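Local coordinates for protein ADP-ribosylglycohydrolase (Thermus thermophilus, PDB 2YZV) that belongs to the ADP-ribosylglycohydrolase family of helical proteins without strands and holds two magnesium ions, at residues G53-D57 / D58-A62; L280-R283 / E284-E287. All blocks are in the same frame, centred on the assembly; numbering follows the deposited sequence.

Overall arrangement
Both contacts are the starts of helices: interaction 1 opens helix 57-72 and interaction 2 opens helix 283-298, the last helix of the chain. Far apart in sequence, they sit on the same side of the chain's centre with centres about 11 Å apart, and they touch directly. W55 NE1 lies 2.9 Å from H281 O and G53 O lies 3.0 Å from H281 N, both probable hydrogen bonds, while the F54 and H281 rings stack. Only interaction 1 holds magnesium ligands, T56 and D58; from interaction 2 the side chain of L280 is about 13 Å from a bound magnesium. W55 thus lies between the metal-binding turn and the turn at 280-283.

Interaction 1 of 2, residues G53-D57 / D58-A62; sequences GFWTD and DTSQA. With MG (magnesium ion), chain C.
The backbone turns into helix 57-72 here: T56 O accepts from S60 N at 3.1 Å and D57 O from Q61 N at 3.0 Å, the first i to i+4 bonds. The carbonyl of T56 is gripped twice, since S60 OG also donates to T56 O, at 3.0 Å, from 46° out of the carbonyl plane. T56 is the N-cap, and its OG1 accepts a weak but straight bond from D58 N (3.3 Å, 170°).

This cap is also part of a metal site. The magnesium ion is bound by T56 OG1 at 2.1 Å and by D58 OD1 at 1.9 Å, with D253 as the third protein ligand; a second magnesium lies nearby, bound by D251, D253 and T254. Rotation of T56 about chi1 (72°) sets OG1 between its own N and carbonyl carbon, where it can meet both the metal and D58 N. The T56 and D58 side chains run side by side in the same direction, which brings their oxygens to one ion. In the second shell, D22 hydrogen-bonds T56 OG1 and T59 OG1, while D58 OD2 hydrogen-bonds T254 OG1, from a ligand of the second magnesium.

W55 and T59 cross at about a right angle. The methyl T59 CG2 sits over one face of the indole, 3.7 Å from the centroid of the six-membered ring, a CH-pi contact. S60 OG meets the ring edge in plane, 3.6 Å from W55 CZ3, and W55 NE1 is hydrogen-bonded to H281 O.

Interaction 2 of 2, residues L280-R283 / E284-E287; sequences LHLR and EEME
R283 and E287 are joined through water: R283 NE donates to one water at 2.8 Å, and that water donates to E287 OE2 at 2.7 Å. A second water links R283 NH1 to E284 OE2, to which it donates. Both waters lie at the edge of the guanidinium, in its plane. The arginine chain is extended, with CG anti to the backbone N (chi1 175°), and this carries the guanidinium to where one water bridges it to each glutamate. No direct salt bridge forms: R283 NE stays 4.0 Å from E287 OE2, and E284 OE2 lies well out of the guanidinium plane. The opposite charges probably still attract one another, with the waters bridging the gap.

In the backbone, two bonds start the helix, M286 N to L282 O and E287 N to R283 O, each 3.0 Å long. Bending at chi2 (84°) turns the E285 carboxylate back across L282, with E285 OE1 3.3 Å from L282 CA and OE2 near L282 CD2.

On the buried side, M286 curls at chi3 and brings its methyl CE against L280 CD2 at 3.5 Å, tight for two carbons; the two side chains cross at about a right angle. The same CE also comes within 3.2 Å of H281 O. A19 of helix 4-26 packs against both L280 and M286.

The whole is a helix N-terminus entered from a type II beta turn, L280 to R283, closed by a weak R283 N to L280 O bond, with L282 at the N-cap of helix 283-298.

Interaction 1 of 2, residues G53-D57 / D58-A62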
ATOM      1  N   GLY A  53     -11.018  -3.443 -13.574  1.00 12.34           N
ATOM      2  CA  GLY A  53     -10.538  -4.313 -12.517  1.00 11.29           C
ATOM      3  C   GLY A  53      -9.082  -4.728 -12.597  1.00 11.48           C
ATOM      4  O   GLY A  53      -8.601  -5.444 -11.722  1.00 12.22           O
ATOM      5  N   PHE A  54      -8.372  -4.309 -13.641  1.00 11.99           N
ATOM      6  CA  PHE A  54      -6.962  -4.659 -13.752  1.00 11.66           C
ATOM      7  C   PHE A  54      -6.130  -3.624 -13.011  1.00 13.38           C
ATOM      8  O   PHE A  54      -6.458  -2.441 -12.991  1.00 13.57           O
ATOM      9  CB  PHE A  54      -6.530  -4.745 -15.222  1.00 12.37           C
ATOM     10  CG  PHE A  54      -6.671  -6.121 -15.810  1.00 12.25           C
ATOM     11  CD1 PHE A  54      -7.907  -6.761 -15.840  1.00 13.84           C
ATOM     12  CD2 PHE A  54      -5.560  -6.784 -16.323  1.00 15.17           C
ATOM     13  CE1 PHE A  54      -8.037  -8.045 -16.376  1.00 16.95           C
ATOM     14  CE2 PHE A  54      -5.680  -8.066 -16.859  1.00 15.00           C
ATOM     15  CZ  PHE A  54      -6.919  -8.695 -16.885  1.00 15.45           C
ATOM     16  N   TRP A  55      -5.052  -4.084 -12.386  1.00 14.18           N
ATOM     17  CA  TRP A  55      -4.191  -3.207 -11.613  1.00 13.73           C
ATOM     18  C   TRP A  55      -2.804  -3.013 -12.227  1.00 14.40           C
ATOM     19  O   TRP A  55      -2.526  -3.499 -13.326  1.00 16.71           O
ATOM     20  CB  TRP A  55      -4.091  -3.738 -10.178  1.00 12.91           C
ATOM     21  CG  TRP A  55      -4.378  -5.205 -10.072  1.00 12.33           C
ATOM     22  CD1 TRP A  55      -5.568  -5.792  -9.728  1.00 13.72           C
ATOM     23  CD2 TRP A  55      -3.468  -6.274 -10.345  1.00 12.00           C
ATOM     24  NE1 TRP A  55      -5.447  -7.162  -9.770  1.00 13.31           N
ATOM     25  CE2 TRP A  55      -4.169  -7.484 -10.146  1.00 13.39           C
ATOM     26  CE3 TRP A  55      -2.124  -6.327 -10.741  1.00 12.16           C
ATOM     27  CZ2 TRP A  55      -3.571  -8.738 -10.329  1.00 12.93           C
ATOM     28  CZ3 TRP A  55      -1.529  -7.573 -10.925  1.00 12.84           C
ATOM     29  CH2 TRP A  55      -2.256  -8.761 -10.717  1.00 13.21           C
ATOM     30  N   THR A  56      -1.932  -2.311 -11.508  1.00 13.97           N
ATOM     31  CA  THR A  56      -0.593  -2.003 -12.011  1.00 15.15           C
ATOM     32  C   THR A  56       0.563  -2.659 -11.261  1.00 15.75           C
ATOM     33  O   THR A  56       0.408  -3.718 -10.655  1.00 13.32           O
ATOM     34  CB  THR A  56      -0.370  -0.485 -11.992  1.00 14.87           C
ATOM     35  OG1 THR A  56      -0.215  -0.044 -10.637  1.00 15.29           O
ATOM     36  CG2 THR A  56      -1.571   0.230 -12.604  1.00 18.83           C
ATOM     37  N   ASP A  57       1.729  -2.015 -11.308  1.00 17.59           N
ATOM     38  CA  ASP A  57       2.912  -2.537 -10.635  1.00 19.36           C
ATOM     39  C   ASP A  57       2.767  -2.535  -9.118  1.00 18.23           C
ATOM     40  O   ASP A  57       3.470  -3.271  -8.424  1.00 17.21           O
ATOM     41  CB  ASP A  57       4.162  -1.745 -11.049  1.00 24.77           C
ATOM     42  CG  ASP A  57       4.062  -0.268 -10.724  1.00 29.16           C
ATOM     43  OD1 ASP A  57       4.021   0.086  -9.527  1.00 33.41           O
ATOM     44  OD2 ASP A  57       4.030   0.545 -11.672  1.00 34.91           O
ATOM     45  N   ASP A  58       1.855  -1.715  -8.602  1.00 17.49           N
ATOM     46  CA  ASP A  58       1.626  -1.650  -7.161  1.00 17.86           C
ATOM     47  C   ASP A  58       1.209  -3.032  -6.678  1.00 16.81           C
ATOM     48  O   ASP A  58       1.845  -3.627  -5.802  1.00 16.97           O
ATOM     49  CB  ASP A  58       0.499  -0.664  -6.831  1.00 18.70           C
ATOM     50  CG  ASP A  58       0.814   0.754  -7.254  1.00 21.27           C
ATOM     51  OD1 ASP A  58       1.124   0.971  -8.442  1.00 22.70           O
ATOM     52  OD2 ASP A  58       0.739   1.657  -6.396  1.00 20.05           O
ATOM     53  N   THR A  59       0.128  -3.535  -7.259  1.00 15.28           N
ATOM     54  CA  THR A  59      -0.393  -4.837  -6.890  1.00 13.68           C
ATOM     55  C   THR A  59       0.550  -5.964  -7.314  1.00 13.17           C
ATOM     56  O   THR A  59       0.687  -6.961  -6.600  1.00 13.38           O
ATOM     57  CB  THR A  59      -1.797  -5.053  -7.502  1.00 11.62           C
ATOM     58  OG1 THR A  59      -2.670  -3.999  -7.073  1.00 13.82           O
ATOM     59  CG2 THR A  59      -2.380  -6.381  -7.059  1.00 12.11           C
ATOM     60  N   SER A  60       1.212  -5.811  -8.458  1.00 12.58           N
ATOM     61  CA  SER A  60       2.137  -6.844  -8.919  1.00 13.29           C
ATOM     62  C   SER A  60       3.219  -7.102  -7.876  1.00 14.16           C
ATOM     63  O   SER A  60       3.513  -8.252  -7.538  1.00 12.69           O
ATOM     64  CB  SER A  60       2.788  -6.431 -10.239  1.00 15.41           C
ATOM     65  OG  SER A  60       1.815  -6.305 -11.261  1.00 17.68           O
ATOM     66  N   GLN A  61       3.805  -6.028  -7.357  1.00 14.11           N
ATOM     67  CA  GLN A  61       4.845  -6.164  -6.348  1.00 14.93           C
ATOM     68  C   GLN A  61       4.287  -6.723  -5.044  1.00 14.47           C
ATOM     69  O   GLN A  61       4.952  -7.505  -4.364  1.00 13.80           O
ATOM     70  CB  GLN A  61       5.523  -4.816  -6.102  1.00 16.67           C
ATOM     71  CG  GLN A  61       6.519  -4.446  -7.184  1.00 20.46           C
ATOM     72  CD  GLN A  61       7.133  -3.082  -6.963  1.00 21.80           C
ATOM     73  OE1 GLN A  61       7.513  -2.737  -5.846  1.00 23.62           O
ATOM     74  NE2 GLN A  61       7.239  -2.300  -8.029  1.00 25.93           N
ATOM     75  N   ALA A  62       3.068  -6.320  -4.694  1.00 13.27           N
ATOM     76  CA  ALA A  62       2.434  -6.810  -3.478  1.00 13.18           C
ATOM     77  C   ALA A  62       2.265  -8.323  -3.583  1.00 13.17           C
ATOM     78  O   ALA A  62       2.469  -9.046  -2.606  1.00 12.45           O
ATOM     79  CB  ALA A  62       1.074  -6.137  -3.277  1.00 14.42           C
TER
HETATM   80 MG    MG C 502       1.062   1.631 -10.258  1.00 30.04          MG

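Interaction 2 of 2, residues L280-R283 / E284-E287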
ATOM      1  N   LEU A 280     -12.532  -7.291  -9.964  1.00 13.86           N
ATOM      2  CA  LEU A 280     -11.097  -7.348  -9.685  1.00 13.98           C
ATOM      3  C   LEU A 280     -10.337  -8.545 -10.261  1.00 13.40           C
ATOM      4  O   LEU A 280     -10.688  -9.699 -10.018  1.00 13.91           O
ATOM      5  CB  LEU A 280     -10.880  -7.295  -8.171  1.00 12.44           C
ATOM      6  CG  LEU A 280      -9.443  -7.115  -7.677  1.00 13.59           C
ATOM      7  CD1 LEU A 280      -8.928  -5.734  -8.075  1.00 15.18           C
ATOM      8  CD2 LEU A 280      -9.413  -7.268  -6.162  1.00 14.44           C
ATOM      9  N   HIS A 281      -9.272  -8.259 -11.006  1.00 12.95           N
ATOM     10  CA  HIS A 281      -8.449  -9.304 -11.606  1.00 13.40           C
ATOM     11  C   HIS A 281      -7.726 -10.100 -10.512  1.00 13.83           C
ATOM     12  O   HIS A 281      -7.126  -9.520  -9.609  1.00 12.25           O
ATOM     13  CB  HIS A 281      -7.420  -8.676 -12.553  1.00 15.81           C
ATOM     14  CG  HIS A 281      -6.624  -9.675 -13.333  1.00 18.39           C
ATOM     15  ND1 HIS A 281      -5.334  -9.431 -13.754  1.00 19.34           N
ATOM     16  CD2 HIS A 281      -6.936 -10.915 -13.775  1.00 18.92           C
ATOM     17  CE1 HIS A 281      -4.886 -10.480 -14.421  1.00 19.14           C
ATOM     18  NE2 HIS A 281      -5.838 -11.395 -14.447  1.00 19.98           N
ATOM     19  N   LEU A 282      -7.789 -11.427 -10.605  1.00 13.53           N
ATOM     20  CA  LEU A 282      -7.151 -12.329  -9.643  1.00 13.70           C
ATOM     21  C   LEU A 282      -7.669 -12.188  -8.212  1.00 13.49           C
ATOM     22  O   LEU A 282      -6.931 -12.401  -7.250  1.00 13.46           O
ATOM     23  CB  LEU A 282      -5.630 -12.141  -9.662  1.00 15.67           C
ATOM     24  CG  LEU A 282      -4.949 -12.313 -11.024  1.00 17.76           C
ATOM     25  CD1 LEU A 282      -3.438 -12.256 -10.847  1.00 18.71           C
ATOM     26  CD2 LEU A 282      -5.353 -13.642 -11.644  1.00 19.27           C
ATOM     27  N   ARG A 283      -8.941 -11.833  -8.087  1.00 12.82           N
ATOM     28  CA  ARG A 283      -9.593 -11.677  -6.792  1.00 11.54           C
ATOM     29  C   ARG A 283      -9.384 -12.913  -5.913  1.00 12.97           C
ATOM     30  O   ARG A 283      -8.922 -12.816  -4.773  1.00 11.96           O
ATOM     31  CB  ARG A 283     -11.090 -11.467  -7.016  1.00 12.55           C
ATOM     32  CG  ARG A 283     -11.925 -11.414  -5.756  1.00 14.78           C
ATOM     33  CD  ARG A 283     -13.382 -11.640  -6.116  1.00 17.00           C
ATOM     34  NE  ARG A 283     -14.279 -11.490  -4.978  1.00 19.10           N
ATOM     35  CZ  ARG A 283     -15.595 -11.653  -5.051  1.00 20.17           C
ATOM     36  NH1 ARG A 283     -16.157 -11.975  -6.210  1.00 21.33           N
ATOM     37  NH2 ARG A 283     -16.350 -11.487  -3.973  1.00 21.05           N
ATOM     38  N   GLU A 284      -9.729 -14.079  -6.450  1.00 12.79           N
ATOM     39  CA  GLU A 284      -9.600 -15.326  -5.699  1.00 13.78           C
ATOM     40  C   GLU A 284      -8.174 -15.667  -5.287  1.00 13.66           C
ATOM     41  O   GLU A 284      -7.946 -16.166  -4.184  1.00 14.25           O
ATOM     42  CB  GLU A 284     -10.192 -16.493  -6.497  1.00 14.60           C
ATOM     43  CG  GLU A 284     -11.707 -16.460  -6.674  1.00 17.77           C
ATOM     44  CD  GLU A 284     -12.173 -15.408  -7.667  1.00 19.37           C
ATOM     45  OE1 GLU A 284     -11.359 -14.967  -8.505  1.00 21.54           O
ATOM     46  OE2 GLU A 284     -13.366 -15.039  -7.620  1.00 22.06           O
ATOM     47  N   GLU A 285      -7.209 -15.414  -6.164  1.00 13.36           N
ATOM     48  CA  GLU A 285      -5.822 -15.706  -5.834  1.00 15.20           C
ATOM     49  C   GLU A 285      -5.365 -14.824  -4.678  1.00 13.71           C
ATOM     50  O   GLU A 285      -4.623 -15.268  -3.800  1.00 15.74           O
ATOM     51  CB  GLU A 285      -4.916 -15.492  -7.052  1.00 16.76           C
ATOM     52  CG  GLU A 285      -5.060 -16.559  -8.132  1.00 21.00           C
ATOM     53  CD  GLU A 285      -6.219 -16.312  -9.085  1.00 22.93           C
ATOM     54  OE1 GLU A 285      -7.124 -15.518  -8.753  1.00 22.55           O
ATOM     55  OE2 GLU A 285      -6.227 -16.926 -10.174  1.00 26.03           O
ATOM     56  N   MET A 286      -5.816 -13.574  -4.671  1.00 13.74           N
ATOM     57  CA  MET A 286      -5.439 -12.667  -3.597  1.00 12.90           C
ATOM     58  C   MET A 286      -6.091 -13.057  -2.279  1.00 13.18           C
ATOM     59  O   MET A 286      -5.477 -12.945  -1.219  1.00 13.85           O
ATOM     60  CB  MET A 286      -5.791 -11.227  -3.969  1.00 13.94           C
ATOM     61  CG  MET A 286      -4.912 -10.692  -5.080  1.00 16.13           C
ATOM     62  SD  MET A 286      -5.094  -8.917  -5.309  1.00 17.03           S
ATOM     63  CE  MET A 286      -6.353  -8.871  -6.575  1.00 20.44           C
ATOM     64  N   GLU A 287      -7.334 -13.526  -2.341  1.00 13.88           N
ATOM     65  CA  GLU A 287      -8.040 -13.944  -1.134  1.00 14.28           C
ATOM     66  C   GLU A 287      -7.296 -15.118  -0.508  1.00 14.83           C
ATOM     67  O   GLU A 287      -7.126 -15.182   0.710  1.00 13.76           O
ATOM     68  CB  GLU A 287      -9.475 -14.351  -1.476  1.00 15.36           C
ATOM     69  CG  GLU A 287     -10.352 -13.186  -1.903  1.00 17.20           C
ATOM     70  CD  GLU A 287     -11.722 -13.630  -2.372  1.00 20.45           C
ATOM     71  OE1 GLU A 287     -11.792 -14.360  -3.383  1.00 20.53           O
ATOM     72  OE2 GLU A 287     -12.725 -13.245  -1.732  1.00 20.34           O
TER
HETATM   73  O   HOH W   1     -13.496 -10.717  -2.450  1.00 21.22           O
HETATM   74  O   HOH W   2     -14.760 -13.102  -8.904  1.00 29.51           O